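Local coordinates for UPF0311 protein CA_C3321 (Clostridium acetobutylicum ATCC 824, PDB 3G7G) that is of unknown function but belongs to the UPF0311 (DUF3237) family and folds as an antiparallel beta barrel, at residues 14-25 / 37-48; 69-77 / 88-96. All coordinates share one frame; numbering follows the deposited sequence.

Contact 1: residues 14-25 / 37-48; sequences VFSITITVDKPI and QLIPIISGKVSG
Ile-25, Thr-20 and Ile-42 bury the largest areas where residues 14-25 pair with 37-48, two antiparallel strands of a hairpin whose axes run at 166°. Ile-25 is gripped by its backbone, its N donating to Leu-38 O at 2.7 Å while Leu-38 N returns a bond to Ile-25 O. CG1 stands beside its own backbone N (chi1 -59°), bringing Ile-25 CD1 to 3.9 Å from Pro-40 CG, the two side chains crossing at a slant. Thr-20 and Ile-42 mark a classic beta bulge: Ile-42 and Ser-43 stand opposite the single Thr-20. Thr-20 O takes Ile-42 N at 2.8 Å, whereas its bond from Ser-43 N is long and weak at 3.4 Å. At the bulge, Ile-42 CD1 lies 3.9 Å from Thr-20 CG2; Thr-20 OG1 hydrogen-bonds Asn-149 OD1. Beyond it the register has moved by one residue, and Asp-22 N bonds Pro-40 O. The face bearing Ile-17, Ile-19, Val-21, Ile-41 and Val-46 is apolar: Ile-19 CG2 meets Ile-41 CG2 at 3.2 Å, closer than two methyl groups usually come. Ile-39 CG2 reaches to 3.5 Å from Val-21 CB. Strand 150-157 flanks residues 14-25, with backbone bonds from Ile-17 to Leu-152 and from Ile-19 to Val-150, while strand 53-65 lies beside 37-48, where Gln-37 pairs with Gln-63; Ile-25 also packs on Gly-58 of a second subunit.

Contact 2: residues 69-77 / 88-96; sequences GKCELSARY and YIENNGIRT
The beta hairpin formed by strands 71-81 and 86-96 brings residues 69-77 against 88-96 in an unbroken antiparallel register, from Cys-71 opposite Arg-95 to Tyr-77 opposite Ile-89. Its backbone ladder includes a bond from Leu-73 N to Gly-93 O at 2.8 Å. On one face Arg-76, extended from CG to NE, lies alongside Glu-90, and a salt bridge joins Arg-76 NE to Glu-90 OE2 at 3.0 Å. The oxygen sits in the guanidinium plane, but NE reaches it from above the carboxylate, the two planes being 83° apart. Arg-76 NH2 bonds Ser-74 OG of a second subunit, and Tyr-88 OH bonds Ser-62 of that subunit, so this face helps form a subunit interface. The sheet closes into an eight-stranded barrel, in which strands 53-65 and 117-126 flank the hairpin. On the face opposite Arg-76, Ile-89 CB stands over one face of the Tyr-77 ring, offset toward its rim, and Ile-89 CD1 is 3.8 Å from Tyr-77 CE1. The ring is placed there by a chi1 of 59°, which sets CG between the backbone N and carbonyl carbon. A water links Tyr-77 OH, at 3.2 Å, weakly to Asn-91 ND2, while Asn-91 OD1 bonds Thr-120. Farther along, Leu-73 CD2 lies over one face of the Arg-95 guanidinium, 4.0 Å from Arg-95 NH1; Arg-95 also makes a cation-pi contact with Phe-118.

Overall arrangement
From the N terminus, contact 1 comes first: strand 11-30 turns back into strand 34-47, and the pairing of 14-25 with 37-48 closes that hairpin. The chain then runs through strand 53-65 before contact 2 closes the next hairpin, joining 71-81 to 86-96. The two loops follow in series, neither nested nor crossed, and all four strands belong to one closed antiparallel sheet. Strand 53-65 separates the hairpins in the sheet order, yet their centres are about 12 Å apart and side chains meet across the barrel, consistent with its curvature: Ile-41 CD1 packs 3.5 Å from Tyr-77 CD2, and Ile-17 CD1 approaches Ile-89 CD1 at 4.3 Å. Both contacts also reach the second subunit.

Contact 1: residues 14-25 / 37-48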
# COMPACT_ATOMS: atom_id res chain seq x y z
N VAL A 14 -4.75 -1.57 24.65
CA VAL A 14 -3.77 -0.53 24.89
C VAL A 14 -4.43 0.82 25.17
O VAL A 14 -4.00 1.52 26.07
CB VAL A 14 -2.70 -0.44 23.77
CG1 VAL A 14 -1.83 -1.70 23.82
CG2 VAL A 14 -3.30 -0.25 22.42
N PHE A 15 -5.47 1.16 24.43
CA PHE A 15 -6.22 2.38 24.65
C PHE A 15 -7.46 2.35 23.78
O PHE A 15 -7.64 1.45 22.97
CB PHE A 15 -5.38 3.63 24.34
CG PHE A 15 -4.90 3.70 22.89
CD1 PHE A 15 -5.58 4.46 21.96
CD2 PHE A 15 -3.77 3.01 22.49
CE1 PHE A 15 -5.15 4.53 20.65
CE2 PHE A 15 -3.33 3.07 21.17
CZ PHE A 15 -4.02 3.84 20.25
N SER A 16 -8.32 3.33 23.99
CA SER A 16 -9.52 3.54 23.19
C SER A 16 -9.50 4.94 22.66
O SER A 16 -8.87 5.83 23.24
CB SER A 16 -10.76 3.42 24.06
OG SER A 16 -10.80 2.15 24.68
N ILE A 17 -10.24 5.16 21.59
CA ILE A 17 -10.51 6.52 21.13
C ILE A 17 -12.00 6.62 20.88
O ILE A 17 -12.57 5.75 20.24
CB ILE A 17 -9.73 6.89 19.86
CG1 ILE A 17 -8.25 6.55 20.02
CG2 ILE A 17 -9.88 8.38 19.55
CD1 ILE A 17 -7.38 6.89 18.82
N THR A 18 -12.65 7.65 21.43
CA THR A 18 -14.01 7.98 21.03
C THR A 18 -13.94 9.18 20.12
O THR A 18 -13.46 10.23 20.52
CB THR A 18 -14.90 8.25 22.24
OG1 THR A 18 -14.86 7.12 23.09
CG2 THR A 18 -16.35 8.48 21.80
N ILE A 19 -14.42 9.01 18.89
CA ILE A 19 -14.30 10.01 17.85
C ILE A 19 -15.66 10.58 17.45
O ILE A 19 -16.60 9.83 17.21
CB ILE A 19 -13.69 9.37 16.56
CG1 ILE A 19 -12.23 9.00 16.79
CG2 ILE A 19 -13.77 10.31 15.40
CD1 ILE A 19 -11.64 8.11 15.70
N THR A 20 -15.73 11.90 17.31
CA THR A 20 -16.85 12.58 16.72
C THR A 20 -16.48 12.86 15.26
O THR A 20 -15.43 13.42 14.97
CB THR A 20 -17.15 13.91 17.46
OG1 THR A 20 -17.36 13.65 18.85
CG2 THR A 20 -18.36 14.62 16.90
N VAL A 21 -17.37 12.48 14.35
CA VAL A 21 -17.17 12.72 12.94
C VAL A 21 -18.23 13.68 12.38
O VAL A 21 -19.36 13.72 12.87
CB VAL A 21 -17.22 11.42 12.13
CG1 VAL A 21 -16.12 10.47 12.56
CG2 VAL A 21 -18.59 10.76 12.23
N ASP A 22 -17.84 14.44 11.36
CA ASP A 22 -18.79 15.27 10.63
C ASP A 22 -19.65 14.40 9.68
O ASP A 22 -19.52 13.17 9.62
CB ASP A 22 -18.04 16.36 9.86
CG ASP A 22 -18.78 17.68 9.81
OD1 ASP A 22 -20.03 17.68 9.67
OD2 ASP A 22 -18.12 18.74 9.90
N LYS A 23 -20.55 15.06 8.95
CA LYS A 23 -21.33 14.38 7.94
C LYS A 23 -20.41 13.96 6.79
O LYS A 23 -19.45 14.66 6.50
CB LYS A 23 -22.44 15.30 7.41
CG LYS A 23 -21.98 16.46 6.50
CD LYS A 23 -23.19 17.37 6.00
CE LYS A 23 -24.35 16.56 5.41
NZ LYS A 23 -25.30 17.37 4.57
N PRO A 24 -20.72 12.83 6.13
CA PRO A 24 -19.92 12.34 5.02
C PRO A 24 -19.82 13.36 3.91
O PRO A 24 -20.78 14.09 3.69
CB PRO A 24 -20.73 11.17 4.50
CG PRO A 24 -21.53 10.71 5.67
CD PRO A 24 -21.85 11.93 6.42
N ILE A 25 -18.68 13.40 3.22
CA ILE A 25 -18.55 14.12 1.98
C ILE A 25 -18.69 13.08 0.89
O ILE A 25 -17.75 12.35 0.59
CB ILE A 25 -17.21 14.87 1.85
CG1 ILE A 25 -17.05 15.86 2.98
CG2 ILE A 25 -17.15 15.61 0.51
CD1 ILE A 25 -15.63 16.33 3.20
N GLN A 37 -16.94 8.03 -0.05
CA GLN A 37 -17.13 9.23 0.73
C GLN A 37 -15.94 9.49 1.64
O GLN A 37 -15.27 8.54 2.05
CB GLN A 37 -18.39 9.12 1.60
CG GLN A 37 -18.58 7.73 2.12
CD GLN A 37 -19.79 7.56 3.00
OE1 GLN A 37 -20.82 8.19 2.78
NE2 GLN A 37 -19.66 6.69 4.00
N LEU A 38 -15.72 10.76 1.97
CA LEU A 38 -14.70 11.19 2.93
C LEU A 38 -15.37 11.67 4.21
O LEU A 38 -16.25 12.54 4.17
CB LEU A 38 -13.87 12.32 2.34
CG LEU A 38 -13.25 12.04 0.98
CD1 LEU A 38 -12.60 13.30 0.39
CD2 LEU A 38 -12.27 10.89 1.11
N ILE A 39 -14.99 11.09 5.34
CA ILE A 39 -15.55 11.44 6.64
C ILE A 39 -14.54 12.24 7.45
O ILE A 39 -13.51 11.69 7.87
CB ILE A 39 -15.95 10.21 7.45
CG1 ILE A 39 -16.75 9.23 6.60
CG2 ILE A 39 -16.72 10.64 8.72
CD1 ILE A 39 -18.15 9.56 6.47
N PRO A 40 -14.80 13.55 7.65
CA PRO A 40 -13.94 14.34 8.53
C PRO A 40 -14.07 13.91 9.98
O PRO A 40 -15.15 13.51 10.40
CB PRO A 40 -14.43 15.78 8.31
CG PRO A 40 -15.24 15.74 7.03
CD PRO A 40 -15.85 14.37 7.03
N ILE A 41 -12.95 13.95 10.71
CA ILE A 41 -12.94 13.64 12.14
C ILE A 41 -12.90 14.98 12.88
O ILE A 41 -11.93 15.70 12.79
CB ILE A 41 -11.74 12.72 12.52
CG1 ILE A 41 -11.84 11.38 11.77
CG2 ILE A 41 -11.74 12.44 14.04
CD1 ILE A 41 -10.47 10.61 11.60
N ILE A 42 -13.98 15.35 13.56
CA ILE A 42 -14.02 16.66 14.22
C ILE A 42 -13.10 16.65 15.44
O ILE A 42 -12.36 17.59 15.69
CB ILE A 42 -15.44 17.06 14.66
CG1 ILE A 42 -16.42 17.10 13.47
CG2 ILE A 42 -15.42 18.44 15.36
CD1 ILE A 42 -17.89 17.12 13.90
N SER A 43 -13.15 15.58 16.20
CA SER A 43 -12.49 15.56 17.50
C SER A 43 -12.50 14.15 18.00
O SER A 43 -13.13 13.30 17.41
CB SER A 43 -13.22 16.47 18.48
OG SER A 43 -14.52 15.94 18.77
N GLY A 44 -11.81 13.92 19.12
CA GLY A 44 -11.72 12.60 19.68
C GLY A 44 -10.91 12.58 20.95
O GLY A 44 -9.92 13.32 21.10
N LYS A 45 -11.33 11.72 21.86
CA LYS A 45 -10.69 11.61 23.12
C LYS A 45 -10.01 10.26 23.24
O LYS A 45 -10.65 9.24 23.04
CB LYS A 45 -11.72 11.77 24.23
CG LYS A 45 -11.14 11.56 25.61
CD LYS A 45 -12.06 12.14 26.67
CE LYS A 45 -11.74 11.62 28.05
NZ LYS A 45 -12.86 12.00 28.98
N VAL A 46 -8.73 10.27 23.59
CA VAL A 46 -7.92 9.08 23.70
C VAL A 46 -7.83 8.72 25.18
O VAL A 46 -7.54 9.58 26.01
CB VAL A 46 -6.49 9.31 23.15
CG1 VAL A 46 -5.66 8.03 23.27
CG2 VAL A 46 -6.54 9.85 21.72
N SER A 47 -8.11 7.47 25.51
CA SER A 47 -7.99 7.04 26.90
C SER A 47 -7.53 5.59 27.06
O SER A 47 -7.74 4.74 26.21
CB SER A 47 -9.29 7.34 27.65
OG SER A 47 -10.37 6.65 27.09
N GLY A 48 -6.85 5.33 28.14
CA GLY A 48 -6.23 4.04 28.37
C GLY A 48 -5.17 4.23 29.41
O GLY A 48 -4.75 5.36 29.68

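Contact 2: residues 69-77 / 88-96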
# COMPACT_ATOMS: atom_id res chain seq x y z
N GLY A 69 -22.04 -4.51 -0.53
CA GLY A 69 -22.38 -4.03 0.80
C GLY A 69 -21.20 -3.86 1.75
O GLY A 69 -21.35 -3.22 2.76
N LYS A 70 -20.04 -4.42 1.43
CA LYS A 70 -18.87 -4.30 2.32
C LYS A 70 -18.26 -2.92 2.25
O LYS A 70 -18.03 -2.41 1.16
CB LYS A 70 -17.80 -5.33 1.96
CG LYS A 70 -16.56 -5.20 2.80
CD LYS A 70 -15.63 -6.34 2.64
CE LYS A 70 -14.78 -6.23 1.36
NZ LYS A 70 -13.42 -6.77 1.62
N CYS A 71 -18.02 -2.32 3.41
CA CYS A 71 -17.34 -1.03 3.49
C CYS A 71 -15.84 -1.23 3.79
O CYS A 71 -15.47 -1.91 4.76
CB CYS A 71 -18.01 -0.19 4.57
SG CYS A 71 -17.32 1.43 4.80
N GLU A 72 -15.00 -0.70 2.91
CA GLU A 72 -13.53 -0.66 3.10
C GLU A 72 -13.16 0.72 3.61
O GLU A 72 -13.48 1.72 2.97
CB GLU A 72 -12.83 -0.95 1.76
CG GLU A 72 -13.18 -2.34 1.17
CD GLU A 72 -12.60 -2.55 -0.22
OE1 GLU A 72 -11.74 -1.74 -0.63
OE2 GLU A 72 -13.01 -3.49 -0.90
N LEU A 73 -12.51 0.77 4.78
CA LEU A 73 -12.18 2.00 5.48
C LEU A 73 -10.67 2.22 5.54
O LEU A 73 -9.92 1.29 5.81
CB LEU A 73 -12.68 1.90 6.93
CG LEU A 73 -14.18 1.64 7.02
CD1 LEU A 73 -14.44 0.39 7.78
CD2 LEU A 73 -14.95 2.82 7.65
N SER A 74 -10.25 3.47 5.30
CA SER A 74 -8.85 3.88 5.46
C SER A 74 -8.80 5.27 6.05
O SER A 74 -9.04 6.28 5.35
CB SER A 74 -8.11 3.80 4.13
OG SER A 74 -6.70 4.06 4.30
N ALA A 75 -8.49 5.35 7.33
CA ALA A 75 -8.42 6.63 8.08
C ALA A 75 -6.99 7.10 8.34
O ALA A 75 -6.12 6.30 8.60
CB ALA A 75 -9.20 6.53 9.45
N ARG A 76 -6.74 8.40 8.15
CA ARG A 76 -5.46 8.97 8.47
C ARG A 76 -5.71 10.14 9.37
O ARG A 76 -6.36 11.13 8.95
CB ARG A 76 -4.75 9.49 7.25
CG ARG A 76 -4.46 8.45 6.22
CD ARG A 76 -3.91 9.12 4.98
NE ARG A 76 -3.27 8.16 4.12
CZ ARG A 76 -2.74 8.45 2.95
NH1 ARG A 76 -2.80 9.67 2.49
NH2 ARG A 76 -2.15 7.49 2.24
N TYR A 77 -5.17 10.05 10.58
CA TYR A 77 -5.29 11.07 11.59
C TYR A 77 -4.18 10.89 12.63
O TYR A 77 -3.37 9.98 12.53
CB TYR A 77 -6.67 11.01 12.22
CG TYR A 77 -7.03 9.71 12.89
CD1 TYR A 77 -6.90 9.54 14.26
CD2 TYR A 77 -7.56 8.66 12.15
CE1 TYR A 77 -7.25 8.34 14.86
CE2 TYR A 77 -7.88 7.46 12.74
CZ TYR A 77 -7.74 7.30 14.09
OH TYR A 77 -8.10 6.09 14.67
N TYR A 88 0.86 9.28 14.74
CA TYR A 88 0.19 9.32 13.47
C TYR A 88 -0.33 7.92 13.16
O TYR A 88 0.41 6.92 13.23
CB TYR A 88 1.17 9.79 12.41
CG TYR A 88 0.61 9.70 11.04
CD1 TYR A 88 -0.49 10.48 10.67
CD2 TYR A 88 1.16 8.84 10.11
CE1 TYR A 88 -1.03 10.38 9.38
CE2 TYR A 88 0.64 8.75 8.84
CZ TYR A 88 -0.46 9.52 8.48
OH TYR A 88 -0.96 9.43 7.21
N ILE A 89 -1.60 7.85 12.82
CA ILE A 89 -2.32 6.58 12.70
C ILE A 89 -2.85 6.45 11.29
O ILE A 89 -3.46 7.37 10.80
CB ILE A 89 -3.54 6.55 13.65
CG1 ILE A 89 -3.10 6.87 15.06
CG2 ILE A 89 -4.27 5.17 13.62
CD1 ILE A 89 -4.10 6.59 16.08
N GLU A 90 -2.55 5.33 10.64
CA GLU A 90 -3.21 4.87 9.43
C GLU A 90 -3.98 3.62 9.83
O GLU A 90 -3.37 2.64 10.23
CB GLU A 90 -2.18 4.51 8.38
CG GLU A 90 -2.07 5.43 7.22
CD GLU A 90 -3.11 5.08 6.13
OE1 GLU A 90 -4.21 4.57 6.50
OE2 GLU A 90 -2.81 5.31 4.92
N ASN A 91 -5.32 3.67 9.77
CA ASN A 91 -6.18 2.59 10.28
C ASN A 91 -7.03 2.07 9.13
O ASN A 91 -7.87 2.81 8.61
CB ASN A 91 -7.08 3.12 11.42
CG ASN A 91 -7.60 2.02 12.34
OD1 ASN A 91 -7.23 0.88 12.21
ND2 ASN A 91 -8.46 2.38 13.28
N ASN A 92 -6.79 0.83 8.70
CA ASN A 92 -7.44 0.30 7.50
C ASN A 92 -8.22 -0.91 7.88
O ASN A 92 -7.71 -1.81 8.53
CB ASN A 92 -6.44 -0.09 6.40
CG ASN A 92 -5.55 1.03 5.98
OD1 ASN A 92 -4.35 0.97 6.14
ND2 ASN A 92 -6.12 2.04 5.43
N GLY A 93 -9.49 -0.95 7.49
CA GLY A 93 -10.32 -2.04 7.89
C GLY A 93 -11.59 -2.23 7.10
O GLY A 93 -11.77 -1.69 6.01
N ILE A 94 -12.46 -3.06 7.67
CA ILE A 94 -13.73 -3.39 7.01
C ILE A 94 -14.90 -3.31 7.94
O ILE A 94 -14.75 -3.40 9.18
CB ILE A 94 -13.68 -4.75 6.30
CG1 ILE A 94 -13.36 -5.84 7.29
CG2 ILE A 94 -12.64 -4.72 5.14
CD1 ILE A 94 -13.46 -7.25 6.66
N ARG A 95 -16.06 -3.07 7.34
CA ARG A 95 -17.31 -3.03 8.09
C ARG A 95 -18.38 -3.67 7.22
O ARG A 95 -18.65 -3.21 6.11
CB ARG A 95 -17.69 -1.59 8.46
CG ARG A 95 -19.07 -1.48 9.09
CD ARG A 95 -19.25 -0.17 9.73
NE ARG A 95 -19.37 0.87 8.71
CZ ARG A 95 -18.91 2.11 8.80
NH1 ARG A 95 -18.24 2.51 9.87
NH2 ARG A 95 -19.12 2.95 7.81
N THR A 96 -18.94 -4.77 7.72
CA THR A 96 -19.94 -5.53 7.01
C THR A 96 -21.16 -5.65 7.91
O THR A 96 -21.08 -5.43 9.12
CB THR A 96 -19.45 -6.96 6.68
OG1 THR A 96 -19.27 -7.67 7.90
CG2 THR A 96 -18.17 -6.97 5.94
O HOH W 1 -10.27 5.18 12.44